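Local coordinates for protein bacterioferritin (Mycobacterium tuberculosis, PDB 3UOI) that binds heme b and probably stores iron, oxidising ferrous iron with dioxygen and laying it down as a ferric mineral inside a 24-subunit shell, at residues L10-E15 / N101-G106. Sequence-based numbering, arbitrary orientation.
Sequences LRLLNE and NRLKPG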
loop_
_atom_site.group_PDB
_atom_site.type_symbol
_atom_site.label_atom_id
_atom_site.label_comp_id
_atom_site.label_asym_id
_atom_site.label_seq_id
_atom_site.Cartn_x
_atom_site.Cartn_y
_atom_site.Cartn_z
ATOM N N LEU A 10 -0.924 20.790 -54.563
ATOM C CA LEU A 10 -1.947 19.799 -54.391
ATOM C C LEU A 10 -1.728 18.577 -55.269
ATOM O O LEU A 10 -1.832 17.495 -54.818
ATOM C CB LEU A 10 -3.317 20.409 -54.582
ATOM C CG LEU A 10 -3.881 21.220 -53.413
ATOM C CD1 LEU A 10 -5.178 21.863 -53.771
ATOM C CD2 LEU A 10 -4.029 20.389 -52.133
ATOM N N ARG A 11 -1.345 18.751 -56.498
ATOM C CA ARG A 11 -1.039 17.601 -57.305
ATOM C C ARG A 11 0.088 16.820 -56.650
ATOM O O ARG A 11 0.114 15.634 -56.686
ATOM C CB ARG A 11 -0.575 18.023 -58.695
ATOM C CG ARG A 11 -0.792 17.007 -59.757
ATOM C CD ARG A 11 -0.947 17.618 -61.120
ATOM N NE ARG A 11 0.182 18.459 -61.382
ATOM C CZ ARG A 11 0.182 19.777 -61.336
ATOM N NH1 ARG A 11 -0.919 20.465 -61.080
ATOM N NH2 ARG A 11 1.313 20.406 -61.555
ATOM N N LEU A 12 1.038 17.536 -56.110
ATOM C CA LEU A 12 2.214 16.923 -55.544
ATOM C C LEU A 12 1.822 16.062 -54.351
ATOM O O LEU A 12 2.290 14.978 -54.190
ATOM C CB LEU A 12 3.216 17.994 -55.169
ATOM C CG LEU A 12 4.312 17.600 -54.218
ATOM C CD1 LEU A 12 5.255 16.771 -54.903
ATOM C CD2 LEU A 12 4.941 18.779 -53.734
ATOM N N LEU A 13 0.946 16.619 -53.548
ATOM C CA LEU A 13 0.440 16.004 -52.376
ATOM C C LEU A 13 -0.333 14.774 -52.729
ATOM O O LEU A 13 -0.105 13.755 -52.170
ATOM C CB LEU A 13 -0.400 17.007 -51.570
ATOM C CG LEU A 13 0.363 18.062 -50.747
ATOM C CD1 LEU A 13 -0.479 19.084 -50.029
ATOM C CD2 LEU A 13 1.301 17.419 -49.806
ATOM N N ASN A 14 -1.207 14.876 -53.704
ATOM C CA ASN A 14 -2.005 13.748 -54.144
ATOM C C ASN A 14 -1.168 12.640 -54.752
ATOM O O ASN A 14 -1.485 11.518 -54.653
ATOM C CB ASN A 14 -3.161 14.135 -55.034
ATOM C CG ASN A 14 -4.396 14.359 -54.282
ATOM O OD1 ASN A 14 -4.879 13.483 -53.626
ATOM N ND2 ASN A 14 -4.933 15.527 -54.386
ATOM N N GLU A 15 -0.103 13.048 -55.396
ATOM C CA GLU A 15 0.820 12.128 -55.968
ATOM C C GLU A 15 1.469 11.309 -54.874
ATOM O O GLU A 15 1.633 10.157 -55.002
ATOM C CB GLU A 15 1.907 12.884 -56.708
ATOM C CG GLU A 15 1.707 13.005 -58.156
ATOM C CD GLU A 15 2.883 13.635 -58.817
ATOM O OE1 GLU A 15 2.734 14.745 -59.298
ATOM O OE2 GLU A 15 3.947 13.010 -58.840
ATOM N N ASN A 101 12.805 10.558 -55.320
ATOM C CA ASN A 101 12.862 11.189 -56.595
ATOM C C ASN A 101 11.750 12.237 -56.759
ATOM O O ASN A 101 11.996 13.267 -57.278
ATOM C CB ASN A 101 12.809 10.140 -57.685
ATOM C CG ASN A 101 14.083 9.259 -57.755
ATOM O OD1 ASN A 101 14.128 8.348 -58.549
ATOM N ND2 ASN A 101 15.075 9.528 -56.946
ATOM N N ARG A 102 10.540 11.944 -56.344
ATOM C CA ARG A 102 9.470 12.915 -56.343
ATOM C C ARG A 102 9.539 14.053 -55.306
ATOM O O ARG A 102 9.261 15.140 -55.609
ATOM C CB ARG A 102 8.083 12.219 -56.333
ATOM C CG ARG A 102 6.952 13.127 -55.959
ATOM C CD ARG A 102 5.613 12.432 -55.871
ATOM N NE ARG A 102 5.621 11.357 -54.921
ATOM C CZ ARG A 102 5.890 10.103 -55.216
ATOM N NH1 ARG A 102 6.146 9.739 -56.445
ATOM N NH2 ARG A 102 5.904 9.218 -54.293
ATOM N N LEU A 103 9.852 13.738 -54.075
ATOM C CA LEU A 103 9.993 14.680 -52.982
ATOM C C LEU A 103 11.172 15.684 -52.997
ATOM O O LEU A 103 11.051 16.752 -52.471
ATOM C CB LEU A 103 9.874 13.990 -51.641
ATOM C CG LEU A 103 8.548 13.273 -51.501
ATOM C CD1 LEU A 103 8.291 12.943 -50.128
ATOM C CD2 LEU A 103 7.455 14.073 -52.066
ATOM N N LYS A 104 12.316 15.278 -53.541
ATOM C CA LYS A 104 13.443 16.170 -53.467
ATOM C C LYS A 104 13.141 17.450 -54.235
ATOM O O LYS A 104 13.188 18.491 -53.704
ATOM C CB LYS A 104 14.675 15.535 -54.006
ATOM C CG LYS A 104 15.389 14.539 -53.143
ATOM C CD LYS A 104 16.198 13.716 -54.066
ATOM C CE LYS A 104 17.348 13.051 -53.431
ATOM N NZ LYS A 104 18.470 13.012 -54.384
ATOM N N PRO A 105 12.740 17.337 -55.478
ATOM C CA PRO A 105 12.292 18.489 -56.257
ATOM C C PRO A 105 11.022 19.140 -55.699
ATOM O O PRO A 105 10.918 20.308 -55.618
ATOM C CB PRO A 105 12.074 17.889 -57.628
ATOM C CG PRO A 105 12.216 16.465 -57.445
ATOM C CD PRO A 105 13.016 16.203 -56.345
ATOM N N GLY A 106 10.098 18.333 -55.248
ATOM C CA GLY A 106 8.825 18.803 -54.722
ATOM C C GLY A 106 8.834 19.743 -53.530
ATOM O O GLY A 106 8.061 20.662 -53.474
#
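R102 reaches from helix 85-112 to helix 7-36, where its NH2 donates a hydrogen bond to OE1 of Q16, one residue beyond E15. To get there, its aliphatic stem runs past E15: R102 CD lies 3.8 Å from E15 CB and 3.5 Å from E15 OE2. With CG anti to the backbone N (chi1 164°), the R102 stem heads for the facing helix, and the bend at chi3 turns the guanidinium off that line. One face of this group then looks onto the E15 carbonyl, with E15 O 4.1 Å above the guanidinium plane and displaced toward its rim. E15 and R102 are not a salt bridge. Their flat ends are inclined by 63°, and E15 OE2 is 4.6 Å from R102 NE, so the opposite charges probably add only a general attraction.

One turn back on helix 7-36, L12 meets the facing helix with both branches. L12 CD2 sits 3.7 Å from G106 O, while L12 CD1 meets G106 CA at 4.1 Å and also packs on R102 CG. Because G106 carries no side chain, the leucine can settle directly on the backbone. That backbone is already disturbed: the N of P105 makes no bond to the preceding turn, the helix kinks there, and the bond from G106 N to R102 O is weak.

On the inner side, L103 just reaches L12 and also packs on I125 and V126 of helix 116-146, while L12 rests on L122. The L103 side chain is about 6 Å from those of E20 and E129, predicted iron ligands. The two segments run nearly antiparallel, at 156°, as part of the four-helix bundle of a bacterioferritin subunit, close to its diiron ferroxidase centre.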